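Local structure of geranyltranstransferase (IspA) (Helicobacter pylori, 3LLW) at residues M222-Q227 with Q269-E274; K213-F218 with E291-L296. The protein is probably a magnesium-dependent prenyltransferase of isoprenoid biosynthesis, belonging to the farnesyl and geranylgeranyl diphosphate synthase family. All coordinates share one frame; numbering follows the deposited sequence.

Overall arrangement
Both contacts are made by helix 209-236, which meets a different C-terminal helix in each. Its residues K213-F218 face E291-L296 of helix 287-301 in contact 2, and four residues further on M222-Q227 meets Q269-E274 of helix 261-279 in contact 1. The two centres lie about 12 Å apart, on the same side of the centre of the chain. Along the sequence the order is 213-218, 222-227, 269-274 and 291-296, so the pairing of contact 1 falls within the span joined by contact 2. Two parts of one helix thus meet the last two helices of this predominantly helical prenyl synthase fold, away from the aspartates that bind magnesium.

Contact 1: residues M222-Q227 with Q269-E274; sequences MGLCFQ and QTLKTE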
loop_
_atom_site.group_PDB
_atom_site.type_symbol
_atom_site.label_atom_id
_atom_site.label_comp_id
_atom_site.label_asym_id
_atom_site.label_seq_id
_atom_site.Cartn_x
_atom_site.Cartn_y
_atom_site.Cartn_z
ATOM N N MET A 222 -6.506 19.139 -15.803
ATOM C CA MET A 222 -5.408 18.796 -16.684
ATOM C C MET A 222 -5.299 17.279 -16.937
ATOM O O MET A 222 -4.906 16.856 -18.025
ATOM C CB MET A 222 -4.114 19.338 -16.105
ATOM C CG MET A 222 -2.909 19.016 -16.928
ATOM S SD MET A 222 -1.763 18.141 -15.874
ATOM C CE MET A 222 -1.406 19.463 -14.713
ATOM N N GLY A 223 -5.651 16.480 -15.929
ATOM C CA GLY A 223 -5.644 15.033 -16.038
ATOM C C GLY A 223 -6.703 14.533 -16.991
ATOM O O GLY A 223 -6.484 13.561 -17.717
ATOM N N LEU A 224 -7.857 15.198 -16.980
ATOM C CA LEU A 224 -8.898 14.949 -17.971
ATOM C C LEU A 224 -8.370 15.274 -19.360
ATOM O O LEU A 224 -8.461 14.449 -20.283
ATOM C CB LEU A 224 -10.149 15.776 -17.674
ATOM C CG LEU A 224 -11.337 15.639 -18.639
ATOM C CD1 LEU A 224 -11.855 14.193 -18.703
ATOM C CD2 LEU A 224 -12.459 16.607 -18.251
ATOM N N CYS A 225 -7.804 16.468 -19.493
ATOM C CA CYS A 225 -7.171 16.900 -20.732
ATOM C C CYS A 225 -6.086 15.907 -21.200
ATOM O O CYS A 225 -6.107 15.445 -22.349
ATOM C CB CYS A 225 -6.579 18.289 -20.538
ATOM S SG CYS A 225 -6.193 19.073 -22.072
ATOM N N PHE A 226 -5.173 15.568 -20.287
ATOM C CA PHE A 226 -4.174 14.519 -20.484
ATOM C C PHE A 226 -4.800 13.227 -21.034
ATOM O O PHE A 226 -4.261 12.633 -21.946
ATOM C CB PHE A 226 -3.404 14.257 -19.171
ATOM C CG PHE A 226 -2.465 13.072 -19.225
ATOM C CD1 PHE A 226 -2.856 11.830 -18.743
ATOM C CD2 PHE A 226 -1.183 13.207 -19.744
ATOM C CE1 PHE A 226 -1.996 10.734 -18.802
ATOM C CE2 PHE A 226 -0.307 12.116 -19.799
ATOM C CZ PHE A 226 -0.717 10.879 -19.329
ATOM N N GLN A 227 -5.950 12.823 -20.491
ATOM C CA GLN A 227 -6.613 11.580 -20.885
ATOM C C GLN A 227 -7.312 11.637 -22.246
ATOM O O GLN A 227 -7.235 10.678 -23.036
ATOM C CB GLN A 227 -7.593 11.147 -19.791
ATOM C CG GLN A 227 -8.151 9.748 -19.953
ATOM C CD GLN A 227 -7.087 8.681 -20.179
ATOM O OE1 GLN A 227 -6.157 8.522 -19.384
ATOM N NE2 GLN A 227 -7.230 7.935 -21.268
ATOM N N GLN A 269 -8.966 20.611 -27.703
ATOM C CA GLN A 269 -8.622 22.013 -27.978
ATOM C C GLN A 269 -9.297 23.026 -27.050
ATOM O O GLN A 269 -8.644 23.958 -26.590
ATOM C CB GLN A 269 -8.887 22.397 -29.444
ATOM C CG GLN A 269 -8.276 21.476 -30.535
ATOM C CD GLN A 269 -6.834 21.028 -30.271
ATOM O OE1 GLN A 269 -5.959 21.837 -29.933
ATOM N NE2 GLN A 269 -6.582 19.730 -30.449
ATOM N N THR A 270 -10.585 22.853 -26.759
ATOM C CA THR A 270 -11.247 23.794 -25.842
ATOM C C THR A 270 -10.805 23.600 -24.387
ATOM O O THR A 270 -10.686 24.575 -23.644
ATOM C CB THR A 270 -12.804 23.823 -25.972
ATOM O OG1 THR A 270 -13.373 22.610 -25.461
ATOM C CG2 THR A 270 -13.238 24.032 -27.422
ATOM N N LEU A 271 -10.545 22.353 -23.989
ATOM C CA LEU A 271 -9.987 22.076 -22.655
ATOM C C LEU A 271 -8.583 22.642 -22.488
ATOM O O LEU A 271 -8.293 23.286 -21.466
ATOM C CB LEU A 271 -9.970 20.578 -22.350
ATOM C CG LEU A 271 -11.161 19.961 -21.626
ATOM C CD1 LEU A 271 -10.897 18.486 -21.488
ATOM C CD2 LEU A 271 -11.408 20.604 -20.255
ATOM N N LYS A 272 -7.737 22.400 -23.500
ATOM C CA LYS A 272 -6.380 22.967 -23.612
ATOM C C LYS A 272 -6.392 24.432 -23.246
ATOM O O LYS A 272 -5.662 24.869 -22.355
ATOM C CB LYS A 272 -5.912 22.888 -25.060
ATOM C CG LYS A 272 -4.610 22.167 -25.313
ATOM C CD LYS A 272 -4.870 20.714 -25.689
ATOM C CE LYS A 272 -3.904 20.211 -26.760
ATOM N NZ LYS A 272 -4.296 20.601 -28.143
ATOM N N THR A 273 -7.249 25.166 -23.958
ATOM C CA THR A 273 -7.409 26.606 -23.843
ATOM C C THR A 273 -7.797 26.948 -22.421
ATOM O O THR A 273 -7.142 27.762 -21.788
ATOM C CB THR A 273 -8.492 27.126 -24.843
ATOM O OG1 THR A 273 -8.005 26.991 -26.184
ATOM C CG2 THR A 273 -8.854 28.589 -24.575
ATOM N N GLU A 274 -8.839 26.276 -21.935
ATOM C CA GLU A 274 -9.382 26.464 -20.601
ATOM C C GLU A 274 -8.330 26.235 -19.510
ATOM O O GLU A 274 -8.233 27.015 -18.556
ATOM C CB GLU A 274 -10.546 25.495 -20.423
ATOM C CG GLU A 274 -11.523 25.862 -19.338
ATOM C CD GLU A 274 -12.627 24.840 -19.200
ATOM O OE1 GLU A 274 -12.775 23.983 -20.101
ATOM O OE2 GLU A 274 -13.350 24.889 -18.185
#
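C225 and L271 have the nearest CA atoms across the contact, with CA of C225 6.2 Å from CA of L271. A small side chain suits this place: the sulfur SG of C225 lies 4.1 Å from CB of L271 and 3.9 Å from the backbone N of K272, against the start of the leucine side chain and the backbone that follows it. One residue earlier, L224 meets the end of L271, whose CD1 is 4.1 Å from CG of L224 and equally near its CD2. The two leucines cross at about a right angle, and because CG of L224 stands anti to the backbone N (chi1 179°), its branch point presents itself to that methyl. K272 starts away from helix 209-236, yet its bent chain brings CD to 4.2 Å from SG of C225, adding an aliphatic flank to the sulfur. In the next shell, F301 of helix 287-301 touches both C225 and K272, while K221 forms a salt bridge with E274, a second, polar link between the helices. The segment axes come within 9.8 Å at 149° between their directions, an antiparallel but inclined pairing of neighbouring helices, as expected in the all-helical fold of polyprenyl synthases.

Contact 2: residues K213-F218 with E291-L296; sequences KWLQAF and ENLNAL
L293 is the bump of this contact, its methyl CD1 fitting against a shallow hollow lined by W214, L215 and F218. That methyl sits 4.1 Å from CD2 of L215 and 4.1 Å from CE2 of F218, approaching the phenyl ring obliquely. W214 is the looser wall, its CZ3 atom 4.5 Å from CD1 of L293; the methyl lies at the edge of the indole, near its plane. The side chains round the hollow also touch one another: CB of F218 rests over one face of the indole, and CD2 of L215 lies in plane at its edge. CB of F218 points toward helix 287-301, and with CG anti to the backbone N (chi1 178°) the ring reaches L293 through CE2, the two side chains sliding past each other in opposite directions. Large side chains suit these positions, since the nearly parallel segment axes (2°) are 14.3 Å apart: L293 reaches from one side, L215 and the two rings from the other. Helix 261-279 adds L279, which touches W214, F218 and L293, while helix 51-63 meets L215 through V59 and L293 through A58, and helix 178-204 meets them through I198 and L197 respectively.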
loop_
_atom_site.group_PDB
_atom_site.type_symbol
_atom_site.label_atom_id
_atom_site.label_comp_id
_atom_site.label_asym_id
_atom_site.label_seq_id
_atom_site.Cartn_x
_atom_site.Cartn_y
_atom_site.Cartn_z
ATOM N N LYS A 213 -6.179 24.422 -2.980
ATOM C CA LYS A 213 -7.470 24.236 -3.634
ATOM C C LYS A 213 -7.337 24.399 -5.138
ATOM O O LYS A 213 -7.897 23.608 -5.923
ATOM C CB LYS A 213 -8.499 25.224 -3.085
ATOM C CG LYS A 213 -9.232 24.746 -1.837
ATOM C CD LYS A 213 -10.480 25.603 -1.596
ATOM C CE LYS A 213 -11.667 24.771 -1.091
ATOM N NZ LYS A 213 -11.479 24.247 0.297
ATOM N N TRP A 214 -6.569 25.419 -5.522
ATOM C CA TRP A 214 -6.301 25.710 -6.916
ATOM C C TRP A 214 -5.558 24.565 -7.618
ATOM O O TRP A 214 -5.974 24.150 -8.698
ATOM C CB TRP A 214 -5.523 27.025 -7.056
ATOM C CG TRP A 214 -5.433 27.485 -8.476
ATOM C CD1 TRP A 214 -6.291 28.320 -9.119
ATOM C CD2 TRP A 214 -4.445 27.101 -9.440
ATOM N NE1 TRP A 214 -5.895 28.495 -10.420
ATOM C CE2 TRP A 214 -4.768 27.750 -10.646
ATOM C CE3 TRP A 214 -3.322 26.261 -9.401
ATOM C CZ2 TRP A 214 -4.008 27.598 -11.801
ATOM C CZ3 TRP A 214 -2.569 26.104 -10.546
ATOM C CH2 TRP A 214 -2.913 26.773 -11.733
ATOM N N LEU A 215 -4.467 24.073 -7.025
ATOM C CA LEU A 215 -3.681 22.985 -7.645
ATOM C C LEU A 215 -4.487 21.699 -7.758
ATOM O O LEU A 215 -4.420 21.002 -8.783
ATOM C CB LEU A 215 -2.375 22.704 -6.894
ATOM C CG LEU A 215 -1.156 23.593 -7.129
ATOM C CD1 LEU A 215 -0.082 23.204 -6.153
ATOM C CD2 LEU A 215 -0.637 23.517 -8.558
ATOM N N GLN A 216 -5.244 21.406 -6.700
ATOM C CA GLN A 216 -6.145 20.271 -6.656
ATOM C C GLN A 216 -7.072 20.258 -7.859
ATOM O O GLN A 216 -7.094 19.280 -8.607
ATOM C CB GLN A 216 -6.934 20.256 -5.349
ATOM C CG GLN A 216 -7.726 18.977 -5.115
ATOM C CD GLN A 216 -7.895 18.646 -3.643
ATOM O OE1 GLN A 216 -7.704 17.501 -3.238
ATOM N NE2 GLN A 216 -8.246 19.646 -2.832
ATOM N N ALA A 217 -7.787 21.359 -8.065
ATOM C CA ALA A 217 -8.705 21.499 -9.187
ATOM C C ALA A 217 -7.995 21.522 -10.539
ATOM O O ALA A 217 -8.503 20.956 -11.519
ATOM C CB ALA A 217 -9.553 22.735 -9.016
ATOM N N PHE A 218 -6.830 22.163 -10.588
ATOM C CA PHE A 218 -6.081 22.302 -11.827
ATOM C C PHE A 218 -5.669 20.937 -12.362
ATOM O O PHE A 218 -5.859 20.648 -13.552
ATOM C CB PHE A 218 -4.848 23.178 -11.625
ATOM C CG PHE A 218 -4.006 23.333 -12.860
ATOM C CD1 PHE A 218 -4.496 24.020 -13.971
ATOM C CD2 PHE A 218 -2.720 22.804 -12.912
ATOM C CE1 PHE A 218 -3.715 24.168 -15.122
ATOM C CE2 PHE A 218 -1.934 22.954 -14.052
ATOM C CZ PHE A 218 -2.434 23.642 -15.158
ATOM N N GLU A 291 5.487 29.327 -14.609
ATOM C CA GLU A 291 6.470 29.115 -15.658
ATOM C C GLU A 291 6.790 27.632 -15.836
ATOM O O GLU A 291 6.814 27.135 -16.966
ATOM C CB GLU A 291 7.736 29.911 -15.352
ATOM C CG GLU A 291 8.746 29.965 -16.480
ATOM C CD GLU A 291 9.863 30.977 -16.232
ATOM O OE1 GLU A 291 10.503 30.935 -15.148
ATOM O OE2 GLU A 291 10.100 31.816 -17.132
ATOM N N ASN A 292 7.025 26.936 -14.721
ATOM C CA ASN A 292 7.287 25.494 -14.738
ATOM C C ASN A 292 6.095 24.680 -15.250
ATOM O O ASN A 292 6.255 23.804 -16.102
ATOM C CB ASN A 292 7.717 24.999 -13.349
ATOM C CG ASN A 292 9.100 25.484 -12.952
ATOM O OD1 ASN A 292 9.741 26.228 -13.688
ATOM N ND2 ASN A 292 9.565 25.064 -11.777
ATOM N N LEU A 293 4.906 24.987 -14.736
ATOM C CA LEU A 293 3.696 24.310 -15.174
ATOM C C LEU A 293 3.386 24.556 -16.646
ATOM O O LEU A 293 3.115 23.610 -17.383
ATOM C CB LEU A 293 2.505 24.667 -14.280
ATOM C CG LEU A 293 2.560 24.100 -12.851
ATOM C CD1 LEU A 293 1.346 24.529 -12.060
ATOM C CD2 LEU A 293 2.685 22.586 -12.862
ATOM N N ASN A 294 3.474 25.818 -17.067
ATOM C CA ASN A 294 3.262 26.211 -18.460
ATOM C C ASN A 294 4.170 25.444 -19.414
ATOM O O ASN A 294 3.698 24.940 -20.441
ATOM C CB ASN A 294 3.454 27.725 -18.609
ATOM C CG ASN A 294 3.158 28.235 -20.005
ATOM O OD1 ASN A 294 4.069 28.654 -20.711
ATOM N ND2 ASN A 294 1.885 28.228 -20.398
ATOM N N ALA A 295 5.448 25.327 -19.045
ATOM C CA ALA A 295 6.442 24.658 -19.883
ATOM C C ALA A 295 6.144 23.178 -20.040
ATOM O O ALA A 295 6.219 22.640 -21.148
ATOM C CB ALA A 295 7.819 24.843 -19.316
ATOM N N LEU A 296 5.792 22.539 -18.924
ATOM C CA LEU A 296 5.495 21.114 -18.894
ATOM C C LEU A 296 4.292 20.789 -19.772
ATOM O O LEU A 296 4.334 19.842 -20.563
ATOM C CB LEU A 296 5.228 20.661 -17.459
ATOM C CG LEU A 296 5.916 19.408 -16.910
ATOM C CD1 LEU A 296 5.195 18.964 -15.644
ATOM C CD2 LEU A 296 6.042 18.249 -17.917
#